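Long-range contacts in benzoylformate Decarboxylase (Polynucleobacter necessarius, PDB 4K9Q), which probably decarboxylates benzoylformate to benzaldehyde, with thiamine diphosphate as cofactor and a bound magnesium ion: residues A[19-24]-A[40-45]; A[49-54]-A[65-70]; A[25-30]-A[69-74]; A[56-61]-A[90-95]. All coordinates share one frame; numbering follows the deposited sequence.

Interaction 1. Residues A[19-24]-A[40-45]; sequences TVVGNP and NYVLAL. With TPP (thiamine diphosphate), chain D.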
# COMPACT_ATOMS: atom_id res chain seq x y z
N THR A 19 -27.05 4.49 -14.76
CA THR A 19 -27.60 4.25 -13.43
C THR A 19 -26.56 4.53 -12.36
O THR A 19 -25.43 4.06 -12.44
CB THR A 19 -28.13 2.82 -13.26
OG1 THR A 19 -29.13 2.56 -14.26
CG2 THR A 19 -28.77 2.66 -11.87
N VAL A 20 -26.97 5.31 -11.35
CA VAL A 20 -26.14 5.60 -10.19
C VAL A 20 -26.85 5.07 -8.95
O VAL A 20 -27.97 5.48 -8.65
CB VAL A 20 -25.94 7.13 -10.01
CG1 VAL A 20 -25.15 7.41 -8.73
CG2 VAL A 20 -25.24 7.76 -11.23
N VAL A 21 -26.22 4.14 -8.23
CA VAL A 21 -26.74 3.75 -6.93
C VAL A 21 -25.93 4.51 -5.88
O VAL A 21 -24.70 4.57 -5.97
CB VAL A 21 -26.63 2.23 -6.68
CG1 VAL A 21 -27.40 1.85 -5.42
CG2 VAL A 21 -27.14 1.44 -7.89
N GLY A 22 -26.58 5.13 -4.91
CA GLY A 22 -25.85 6.03 -4.04
C GLY A 22 -26.42 6.18 -2.65
O GLY A 22 -27.57 5.81 -2.37
N ASN A 23 -25.59 6.72 -1.78
CA ASN A 23 -26.05 7.31 -0.53
C ASN A 23 -25.31 8.64 -0.46
O ASN A 23 -24.07 8.68 -0.42
CB ASN A 23 -25.71 6.41 0.65
CG ASN A 23 -26.11 7.03 1.98
OD1 ASN A 23 -25.29 7.63 2.67
ND2 ASN A 23 -27.38 6.89 2.33
N PRO A 24 -26.06 9.76 -0.51
CA PRO A 24 -25.44 11.06 -0.75
C PRO A 24 -24.75 11.67 0.48
O PRO A 24 -25.07 11.32 1.61
CB PRO A 24 -26.62 11.93 -1.20
CG PRO A 24 -27.79 11.34 -0.47
CD PRO A 24 -27.53 9.85 -0.46
N ASN A 40 -30.83 7.35 -13.88
CA ASN A 40 -31.60 6.92 -12.71
C ASN A 40 -30.70 6.93 -11.48
O ASN A 40 -29.62 6.36 -11.51
CB ASN A 40 -32.14 5.51 -12.92
CG ASN A 40 -33.38 5.48 -13.80
OD1 ASN A 40 -34.16 6.42 -13.82
ND2 ASN A 40 -33.57 4.37 -14.51
N TYR A 41 -31.15 7.59 -10.42
CA TYR A 41 -30.46 7.53 -9.14
C TYR A 41 -31.27 6.65 -8.21
O TYR A 41 -32.49 6.84 -8.05
CB TYR A 41 -30.34 8.93 -8.53
CG TYR A 41 -29.54 8.96 -7.24
CD1 TYR A 41 -30.15 8.73 -6.01
CD2 TYR A 41 -28.17 9.22 -7.25
CE1 TYR A 41 -29.43 8.76 -4.84
CE2 TYR A 41 -27.44 9.26 -6.08
CZ TYR A 41 -28.07 9.03 -4.88
OH TYR A 41 -27.36 9.05 -3.70
N VAL A 42 -30.59 5.68 -7.61
CA VAL A 42 -31.22 4.75 -6.68
C VAL A 42 -30.63 4.92 -5.29
O VAL A 42 -29.47 4.57 -5.05
CB VAL A 42 -31.02 3.28 -7.14
CG1 VAL A 42 -31.61 2.31 -6.11
CG2 VAL A 42 -31.63 3.05 -8.51
N LEU A 43 -31.44 5.44 -4.37
CA LEU A 43 -30.99 5.66 -3.00
C LEU A 43 -30.99 4.36 -2.22
O LEU A 43 -31.96 3.59 -2.28
CB LEU A 43 -31.91 6.66 -2.28
CG LEU A 43 -31.63 6.86 -0.79
CD1 LEU A 43 -30.29 7.57 -0.56
CD2 LEU A 43 -32.79 7.62 -0.12
N ALA A 44 -29.91 4.11 -1.49
CA ALA A 44 -29.96 3.13 -0.40
C ALA A 44 -29.46 3.76 0.90
O ALA A 44 -28.71 4.75 0.88
CB ALA A 44 -29.17 1.88 -0.76
N LEU A 45 -29.90 3.21 2.02
CA LEU A 45 -29.71 3.85 3.32
C LEU A 45 -28.35 3.61 3.96
O LEU A 45 -28.01 4.28 4.93
CB LEU A 45 -30.78 3.37 4.31
CG LEU A 45 -32.24 3.69 3.97
CD1 LEU A 45 -33.13 2.98 4.97
CD2 LEU A 45 -32.48 5.20 3.98
N1' TPP D . -22.76 8.24 4.79
C2' TPP D . -21.93 8.16 5.90
CM2 TPP D . -21.43 6.83 6.37
N3' TPP D . -21.54 9.30 6.58
C4' TPP D . -21.98 10.53 6.15
N4' TPP D . -21.59 11.62 6.80
C5' TPP D . -22.84 10.62 5.06
C6' TPP D . -23.22 9.47 4.36
C7' TPP D . -23.32 11.97 4.60
N3 TPP D . -24.29 12.65 5.44
C2 TPP D . -23.99 13.68 6.32
S1 TPP D . -25.26 14.28 7.10
C5 TPP D . -26.25 13.25 6.35
C4 TPP D . -25.63 12.40 5.45
CM4 TPP D . -26.31 11.34 4.61
C6 TPP D . -27.71 13.36 6.69
C7 TPP D . -28.06 13.09 8.14
O7 TPP D . -29.47 13.00 8.17
PA TPP D . -30.28 12.79 9.54
O1A TPP D . -29.56 11.79 10.39
O2A TPP D . -31.68 12.36 9.25
O3A TPP D . -30.13 14.20 10.30
PB TPP D . -30.81 15.61 9.94
O1B TPP D . -29.81 16.38 9.14
O2B TPP D . -31.08 16.29 11.27
O3B TPP D . -32.06 15.42 9.14

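Interaction 2. Residues A[49-54]-A[65-70]; sequences SVVAIA and VIVNIH. With TPP (thiamine diphosphate), chain D.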
# COMPACT_ATOMS: atom_id res chain seq x y z
N SER A 49 -25.32 -1.77 1.24
CA SER A 49 -26.46 -2.02 0.35
C SER A 49 -26.26 -1.32 -0.99
O SER A 49 -26.59 -1.88 -2.03
CB SER A 49 -27.78 -1.59 1.00
OG SER A 49 -28.18 -2.54 1.98
N VAL A 50 -25.73 -0.10 -0.97
CA VAL A 50 -25.46 0.64 -2.20
C VAL A 50 -24.63 -0.20 -3.18
O VAL A 50 -25.00 -0.38 -4.35
CB VAL A 50 -24.71 1.95 -1.92
CG1 VAL A 50 -24.25 2.59 -3.22
CG2 VAL A 50 -25.61 2.92 -1.11
N VAL A 51 -23.51 -0.73 -2.70
CA VAL A 51 -22.61 -1.50 -3.55
C VAL A 51 -23.27 -2.80 -4.01
O VAL A 51 -23.19 -3.16 -5.19
CB VAL A 51 -21.28 -1.76 -2.83
CG1 VAL A 51 -20.42 -2.76 -3.63
CG2 VAL A 51 -20.53 -0.44 -2.66
N ALA A 52 -23.93 -3.51 -3.10
CA ALA A 52 -24.54 -4.79 -3.47
C ALA A 52 -25.70 -4.64 -4.47
O ALA A 52 -25.87 -5.46 -5.37
CB ALA A 52 -24.98 -5.57 -2.23
N ILE A 53 -26.51 -3.59 -4.31
CA ILE A 53 -27.58 -3.29 -5.28
C ILE A 53 -26.96 -3.06 -6.66
O ILE A 53 -27.41 -3.61 -7.67
CB ILE A 53 -28.38 -2.06 -4.82
CG1 ILE A 53 -29.18 -2.41 -3.56
CG2 ILE A 53 -29.32 -1.58 -5.92
CD1 ILE A 53 -29.83 -1.18 -2.90
N ALA A 54 -25.93 -2.22 -6.71
CA ALA A 54 -25.23 -1.97 -7.97
C ALA A 54 -24.65 -3.25 -8.57
O ALA A 54 -24.70 -3.46 -9.78
CB ALA A 54 -24.13 -0.92 -7.76
N VAL A 65 -22.29 -0.27 -13.52
CA VAL A 65 -23.21 0.60 -12.82
C VAL A 65 -22.33 1.51 -11.97
O VAL A 65 -21.28 1.07 -11.49
CB VAL A 65 -24.18 -0.20 -11.93
CG1 VAL A 65 -25.00 0.75 -11.05
CG2 VAL A 65 -25.10 -1.08 -12.80
N ILE A 66 -22.71 2.77 -11.81
CA ILE A 66 -21.96 3.68 -10.96
C ILE A 66 -22.45 3.63 -9.53
O ILE A 66 -23.66 3.65 -9.28
CB ILE A 66 -22.04 5.12 -11.47
CG1 ILE A 66 -21.32 5.24 -12.82
CG2 ILE A 66 -21.43 6.08 -10.46
CD1 ILE A 66 -21.51 6.57 -13.47
N VAL A 67 -21.51 3.52 -8.59
CA VAL A 67 -21.78 3.67 -7.17
C VAL A 67 -21.28 5.07 -6.80
O VAL A 67 -20.19 5.47 -7.18
CB VAL A 67 -21.03 2.59 -6.36
CG1 VAL A 67 -20.95 2.96 -4.88
CG2 VAL A 67 -21.70 1.23 -6.54
N ASN A 68 -22.09 5.84 -6.07
CA ASN A 68 -21.67 7.16 -5.62
C ASN A 68 -21.87 7.23 -4.11
O ASN A 68 -23.01 7.21 -3.63
CB ASN A 68 -22.47 8.26 -6.33
CG ASN A 68 -21.96 9.66 -6.02
OD1 ASN A 68 -22.73 10.53 -5.60
ND2 ASN A 68 -20.67 9.89 -6.25
N ILE A 69 -20.77 7.26 -3.37
CA ILE A 69 -20.83 7.27 -1.92
C ILE A 69 -19.98 8.38 -1.32
O ILE A 69 -19.25 9.07 -2.04
CB ILE A 69 -20.49 5.89 -1.33
CG1 ILE A 69 -19.07 5.46 -1.74
CG2 ILE A 69 -21.52 4.85 -1.77
CD1 ILE A 69 -18.77 4.00 -1.39
N HIS A 70 -20.08 8.54 -0.01
CA HIS A 70 -19.60 9.76 0.64
C HIS A 70 -18.21 9.59 1.24
O HIS A 70 -18.07 9.10 2.35
CB HIS A 70 -20.57 10.18 1.73
CG HIS A 70 -20.14 11.42 2.47
ND1 HIS A 70 -19.91 12.62 1.83
CD2 HIS A 70 -19.92 11.64 3.78
CE1 HIS A 70 -19.56 13.53 2.73
NE2 HIS A 70 -19.57 12.96 3.92
N1' TPP D . -22.76 8.24 4.79
C2' TPP D . -21.93 8.16 5.90
CM2 TPP D . -21.43 6.83 6.37
N3' TPP D . -21.54 9.30 6.58
C4' TPP D . -21.98 10.53 6.15
N4' TPP D . -21.59 11.62 6.80
C5' TPP D . -22.84 10.62 5.06
C6' TPP D . -23.22 9.47 4.36
C7' TPP D . -23.32 11.97 4.60
N3 TPP D . -24.29 12.65 5.44
C2 TPP D . -23.99 13.68 6.32
S1 TPP D . -25.26 14.28 7.10
C5 TPP D . -26.25 13.25 6.35
C4 TPP D . -25.63 12.40 5.45
CM4 TPP D . -26.31 11.34 4.61
C6 TPP D . -27.71 13.36 6.69
C7 TPP D . -28.06 13.09 8.14
O7 TPP D . -29.47 13.00 8.17
PA TPP D . -30.28 12.79 9.54
O1A TPP D . -29.56 11.79 10.39
O2A TPP D . -31.68 12.36 9.25
O3A TPP D . -30.13 14.20 10.30
PB TPP D . -30.81 15.61 9.94
O1B TPP D . -29.81 16.38 9.14
O2B TPP D . -31.08 16.29 11.27
O3B TPP D . -32.06 15.42 9.14

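Interaction 3. Residues A[25-30]-A[69-74]; sequences GSTEET and IHTGAG. With TPP (thiamine diphosphate), chain D.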
# COMPACT_ATOMS: atom_id res chain seq x y z
N GLY A 25 -23.82 12.59 0.22
CA GLY A 25 -23.18 13.38 1.26
C GLY A 25 -22.82 14.73 0.66
O GLY A 25 -23.02 14.95 -0.54
N SER A 26 -22.28 15.63 1.47
CA SER A 26 -22.01 16.99 1.03
C SER A 26 -21.02 17.02 -0.13
O SER A 26 -21.14 17.85 -1.03
CB SER A 26 -21.48 17.85 2.18
OG SER A 26 -20.20 17.42 2.59
N THR A 27 -20.04 16.12 -0.10
CA THR A 27 -18.98 16.10 -1.10
C THR A 27 -19.41 15.50 -2.44
O THR A 27 -18.65 15.53 -3.41
CB THR A 27 -17.74 15.35 -0.57
OG1 THR A 27 -18.15 14.07 -0.05
CG2 THR A 27 -17.09 16.13 0.55
N GLU A 28 -20.64 14.99 -2.49
CA GLU A 28 -21.21 14.44 -3.73
C GLU A 28 -22.28 15.37 -4.34
O GLU A 28 -22.74 15.14 -5.45
CB GLU A 28 -21.83 13.07 -3.48
CG GLU A 28 -20.83 11.99 -3.05
CD GLU A 28 -20.23 12.25 -1.68
OE1 GLU A 28 -21.00 12.47 -0.73
OE2 GLU A 28 -18.98 12.22 -1.54
N GLU A 29 -22.69 16.40 -3.61
CA GLU A 29 -23.79 17.23 -4.09
C GLU A 29 -23.48 17.96 -5.40
O GLU A 29 -24.37 18.13 -6.24
CB GLU A 29 -24.25 18.20 -3.00
CG GLU A 29 -24.97 17.47 -1.87
CD GLU A 29 -25.57 18.40 -0.85
OE1 GLU A 29 -25.05 19.52 -0.64
OE2 GLU A 29 -26.59 18.01 -0.25
N THR A 30 -22.23 18.37 -5.59
CA THR A 30 -21.85 19.03 -6.84
C THR A 30 -21.89 18.07 -8.04
O THR A 30 -22.11 18.49 -9.17
CB THR A 30 -20.48 19.70 -6.72
OG1 THR A 30 -19.55 18.77 -6.15
CG2 THR A 30 -20.57 20.91 -5.80
N ILE A 69 -20.77 7.26 -3.37
CA ILE A 69 -20.83 7.27 -1.92
C ILE A 69 -19.98 8.38 -1.32
O ILE A 69 -19.25 9.07 -2.04
CB ILE A 69 -20.49 5.89 -1.33
CG1 ILE A 69 -19.07 5.46 -1.74
CG2 ILE A 69 -21.52 4.85 -1.77
CD1 ILE A 69 -18.77 4.00 -1.39
N HIS A 70 -20.08 8.54 -0.01
CA HIS A 70 -19.60 9.76 0.64
C HIS A 70 -18.21 9.59 1.24
O HIS A 70 -18.07 9.10 2.35
CB HIS A 70 -20.57 10.18 1.73
CG HIS A 70 -20.14 11.42 2.47
ND1 HIS A 70 -19.91 12.62 1.83
CD2 HIS A 70 -19.92 11.64 3.78
CE1 HIS A 70 -19.56 13.53 2.73
NE2 HIS A 70 -19.57 12.96 3.92
N THR A 71 -17.21 10.04 0.49
CA THR A 71 -15.82 10.09 0.96
C THR A 71 -15.36 8.80 1.68
O THR A 71 -15.80 7.70 1.32
CB THR A 71 -15.55 11.43 1.73
OG1 THR A 71 -14.16 11.56 2.03
CG2 THR A 71 -16.39 11.55 3.01
N GLY A 72 -14.46 8.91 2.64
CA GLY A 72 -13.89 7.73 3.29
C GLY A 72 -14.90 7.02 4.17
O GLY A 72 -14.84 5.80 4.34
N ALA A 73 -15.84 7.78 4.74
CA ALA A 73 -16.85 7.22 5.64
C ALA A 73 -17.74 6.24 4.89
O ALA A 73 -17.99 5.12 5.36
CB ALA A 73 -17.72 8.34 6.23
N GLY A 74 -18.22 6.67 3.74
CA GLY A 74 -19.08 5.85 2.91
C GLY A 74 -18.32 4.70 2.30
O GLY A 74 -18.79 3.55 2.30
N1' TPP D . -22.76 8.24 4.79
C2' TPP D . -21.93 8.16 5.90
CM2 TPP D . -21.43 6.83 6.37
N3' TPP D . -21.54 9.30 6.58
C4' TPP D . -21.98 10.53 6.15
N4' TPP D . -21.59 11.62 6.80
C5' TPP D . -22.84 10.62 5.06
C6' TPP D . -23.22 9.47 4.36
C7' TPP D . -23.32 11.97 4.60
N3 TPP D . -24.29 12.65 5.44
C2 TPP D . -23.99 13.68 6.32
S1 TPP D . -25.26 14.28 7.10
C5 TPP D . -26.25 13.25 6.35
C4 TPP D . -25.63 12.40 5.45
CM4 TPP D . -26.31 11.34 4.61
C6 TPP D . -27.71 13.36 6.69
C7 TPP D . -28.06 13.09 8.14
O7 TPP D . -29.47 13.00 8.17
PA TPP D . -30.28 12.79 9.54
O1A TPP D . -29.56 11.79 10.39
O2A TPP D . -31.68 12.36 9.25
O3A TPP D . -30.13 14.20 10.30
PB TPP D . -30.81 15.61 9.94
O1B TPP D . -29.81 16.38 9.14
O2B TPP D . -31.08 16.29 11.27
O3B TPP D . -32.06 15.42 9.14

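Interaction 4. Residues A[56-61]-A[90-95]; sequences GLSQSL and TPLIIT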
# COMPACT_ATOMS: atom_id res chain seq x y z
N GLY A 56 -25.71 -6.45 -8.10
CA GLY A 56 -26.82 -7.20 -8.67
C GLY A 56 -27.30 -6.64 -10.01
O GLY A 56 -27.50 -7.39 -10.97
N LEU A 57 -27.48 -5.32 -10.08
CA LEU A 57 -27.90 -4.69 -11.33
C LEU A 57 -26.86 -4.90 -12.44
O LEU A 57 -27.21 -5.29 -13.56
CB LEU A 57 -28.16 -3.20 -11.11
CG LEU A 57 -28.67 -2.44 -12.34
CD1 LEU A 57 -29.94 -3.10 -12.88
CD2 LEU A 57 -28.93 -0.98 -11.97
N SER A 58 -25.60 -4.64 -12.13
CA SER A 58 -24.52 -4.82 -13.12
C SER A 58 -24.44 -6.28 -13.62
O SER A 58 -24.17 -6.52 -14.79
CB SER A 58 -23.18 -4.38 -12.53
OG SER A 58 -22.11 -4.69 -13.41
N GLN A 59 -24.68 -7.25 -12.74
CA GLN A 59 -24.65 -8.65 -13.15
C GLN A 59 -25.80 -8.91 -14.13
O GLN A 59 -25.63 -9.61 -15.12
CB GLN A 59 -24.75 -9.59 -11.95
CG GLN A 59 -23.49 -9.61 -11.07
CD GLN A 59 -23.51 -10.75 -10.06
OE1 GLN A 59 -24.14 -11.79 -10.28
NE2 GLN A 59 -22.81 -10.57 -8.95
N SER A 60 -26.95 -8.32 -13.83
CA SER A 60 -28.13 -8.52 -14.67
C SER A 60 -27.90 -7.94 -16.06
O SER A 60 -28.23 -8.58 -17.06
CB SER A 60 -29.36 -7.88 -14.03
OG SER A 60 -30.52 -8.01 -14.85
N LEU A 61 -27.33 -6.74 -16.12
CA LEU A 61 -27.20 -6.01 -17.38
C LEU A 61 -25.93 -6.31 -18.18
O LEU A 61 -25.86 -5.98 -19.35
CB LEU A 61 -27.30 -4.50 -17.12
CG LEU A 61 -28.62 -4.08 -16.47
CD1 LEU A 61 -28.69 -2.59 -16.29
CD2 LEU A 61 -29.80 -4.57 -17.28
N THR A 90 -17.44 -8.19 -10.94
CA THR A 90 -18.45 -7.27 -11.45
C THR A 90 -17.81 -5.94 -11.75
O THR A 90 -17.11 -5.38 -10.92
CB THR A 90 -19.55 -7.05 -10.41
OG1 THR A 90 -20.03 -8.32 -9.95
CG2 THR A 90 -20.70 -6.22 -10.98
N PRO A 91 -18.04 -5.41 -12.96
CA PRO A 91 -17.37 -4.18 -13.40
C PRO A 91 -18.02 -2.89 -12.86
O PRO A 91 -18.42 -2.03 -13.65
CB PRO A 91 -17.50 -4.25 -14.92
CG PRO A 91 -18.76 -5.02 -15.17
CD PRO A 91 -18.86 -6.02 -14.03
N LEU A 92 -18.09 -2.75 -11.53
CA LEU A 92 -18.64 -1.54 -10.93
C LEU A 92 -17.66 -0.38 -11.01
O LEU A 92 -16.44 -0.57 -10.87
CB LEU A 92 -18.99 -1.78 -9.46
CG LEU A 92 -20.01 -2.87 -9.18
CD1 LEU A 92 -20.29 -2.90 -7.68
CD2 LEU A 92 -21.30 -2.61 -10.00
N ILE A 93 -18.18 0.82 -11.25
CA ILE A 93 -17.36 2.02 -11.14
C ILE A 93 -17.70 2.69 -9.82
O ILE A 93 -18.75 3.35 -9.68
CB ILE A 93 -17.58 2.96 -12.33
CG1 ILE A 93 -17.18 2.24 -13.63
CG2 ILE A 93 -16.77 4.25 -12.15
CD1 ILE A 93 -17.47 3.04 -14.89
N ILE A 94 -16.83 2.49 -8.83
CA ILE A 94 -17.07 3.04 -7.50
C ILE A 94 -16.56 4.47 -7.44
O ILE A 94 -15.38 4.72 -7.66
CB ILE A 94 -16.35 2.23 -6.39
CG1 ILE A 94 -16.63 0.72 -6.49
CG2 ILE A 94 -16.73 2.80 -5.01
CD1 ILE A 94 -18.07 0.32 -6.35
N THR A 95 -17.45 5.42 -7.17
CA THR A 95 -17.02 6.80 -7.02
C THR A 95 -17.33 7.30 -5.62
O THR A 95 -18.37 6.99 -5.06
CB THR A 95 -17.67 7.73 -8.07
OG1 THR A 95 -19.06 7.92 -7.77
CG2 THR A 95 -17.51 7.15 -9.46

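Interaction 1. Residues A[19-24]-A[40-45]
Tyr41 lies against Val20 and Gly22 where two parallel strands pair. Strands 19-22 and 40-43, joined through helix 29-32, form a beta-alpha-beta unit of the N-terminal domain. Tyr41 CG is anti to the backbone N (chi1 -176°), which sends the ring forward along the strands and over toward Gly22. Val20 CG1 meets the ring obliquely, 3.8 Å from Tyr41 CD2. Further on, Tyr41 OH comes within 3.2 Å of Gly22 C. A CB on Gly22 would collide with this hydroxyl. Pro24 CD lies 3.3 Å from Tyr41 OH and also packs on Leu43 CD1, the proline and leucine side chains crossing at about a right angle. Pro475 and Gly476 of the second subunit pack on Tyr41 and Leu43 respectively. Thr19, Val21 and Val42 point to the other face of the sheet, where Val21 CG1 is 4.3 Å from Val42 CB and Val21 also touches Ala54 of helix 47-61. Beyond the strand, Pro24 O is 3.2 Å from CM4 of thiamine diphosphate. Four backbone hydrogen bonds close the pair. The first runs from Val20 N to Asn40 O at 2.9 Å. The last runs from Ala44 N to Gly22 O at 3.0 Å.

Interaction 2. Residues A[49-54]-A[65-70]
Val50 overlaps Val67 and Ile69 with a single methyl group. Its CG1 lies 3.7 Å from Val67 CG1 and 3.8 Å from Ile69 CG2. This is helix 47-61 packed on strand 66-69 of the parallel sheet; the two segments run almost antiparallel, as expected when a helix leads back to the next strand. Val67 sits in the middle. With its CG1 anti to the backbone N (chi1 163°), the two methyls spread along the helix: CG1 faces Val50 and Val51, and CG2 faces Ala54. The contact of Val67 CG2 with Ala54 CB, at 3.5 Å, is tighter than usual for two carbons. Ala54 CB also meets Val65 CG1 at 3.8 Å, and Val21 of the neighbouring strand lies beside the same methyl. Past the strand, the chain moves away from the helix and His70 reaches thiamine diphosphate. His70 CD2 is 3.3 Å from cofactor C4', and the methylene C7' lies over one face of the imidazole. With an alanine here, the cofactor is likely to lose this flat support beside its pyrimidine and its methylene bridge. Between the segments no hydrogen bond forms. What meets across them is the methyl groups of valine, isoleucine and alanine, all buried, so the fit probably rests on shape and the exclusion of water.

Interaction 3. Residues A[25-30]-A[69-74]
Gly25 and His70 form part of the wall beside the pyrimidine of thiamine diphosphate, at the boundary with the second subunit; Thr27 and Glu28 stand behind the imidazole. The main bond joins His70 ND1 to Glu28 OE1 at 2.8 Å, with an N-H...O angle of 146°. OE1 lies near the imidazole plane and uses its syn lone pair. The carboxylate itself is turned across the ring, the two planes 80° apart. A bend in the glutamate chain (chi2 67°) brings the carboxylate back to this edge. Glu28 OE2 accepts a very short hydrogen bond from Thr27 OG1, 2.5 Å, which arrives from above the carboxylate plane. Thr71 N adds a weak bond to OE2, at 3.5 Å, and Gly97 N another weak one. The segments lie at the C-terminal ends of strands 19-22 and 66-69, neighbours in the parallel sheet, the usual place for a site in an alpha/beta fold of this kind. A lysine in place of Glu28 is likely to leave ND1 without its acceptor and the Thr27 hydroxyl without its carboxylate, with the imidazole less fixed in rotation. Thr71 CG2 lies over the centre of the His70 ring face turned away from the cofactor, 3.5 Å above its plane. Gly25 CA is 3.4 Å from His70 ND1, and a CB on Gly25 would clash with that nitrogen. Ser26 OG comes 3.9 Å from His70 CE1, but its hydrogen bond goes to Tyr278 OH of the second subunit.

Interaction 4. Residues A[56-61]-A[90-95]
Ser58 OG is anti to the backbone N (chi1 174°). Thr90 has its OG1 beside the backbone N (chi1 -52°), which puts CG2 anti to it. These two torsions bring the hydroxyl of one against the methyl of the other. Ser58 OG is 3.2 Å from Thr90 CG2. Ser58 CB also touches that methyl, at 3.5 Å, closer than is usual for two carbons. The same serine meets the next two residues of the opposing segment. Its OG lies 3.6 Å from Pro91 CD, and its CB lies 3.6 Å from Leu92 CD2. Ser58 is thus set against three residues in a row. Pro91 is the centre of an inverse gamma turn, with a weak hydrogen bond from Leu92 N to Thr90 O. This turn leads the chain into strand 93-98 of the parallel sheet, and the last turns of helix 47-61 pack on it. The side chains of Gln59 and Thr90 cross at about a right angle, with Gln59 NE2 3.7 Å from Thr90 OG1. Both polar ends bond instead to Asp55 OD1, one helical turn before Gln59. Ser58 OG in turn bonds to Lys63 O, just past the helix. Pro91 also packs on Ala146 and Met147 of helix 135-147, and Leu92 on Ala85 of helix 79-88. No hydrogen bond runs directly between the two segments. The direct contact is van der Waals packing, the serine oxygen against carbon included, while the polar groups take their hydrogen bonds from Asp55 and Lys63, and Asp55 ties Thr90 to the helix.

From the N terminus, interaction 1 closes the first loop, pairing strand 19-22 with strand 40-43. Segment 25-30 leaves from inside that loop, so interaction 3 crosses interaction 1 when it reaches 69-74. Interaction 2 lies in series after interaction 1. It brings helix 47-61 onto strand 66-69 and ends on the same stretch as interaction 3, sharing Ile69 and His70. Interaction 4 starts further along the same helix and reaches 90-95, crossing both interactions 2 and 3. Strands 40-43, 19-22, 66-69 and 93-98 are consecutive in one parallel sheet, and backbone pairing links them. Interactions 1, 2 and 3 reach thiamine diphosphate at one end of the sheet; interaction 4 does not.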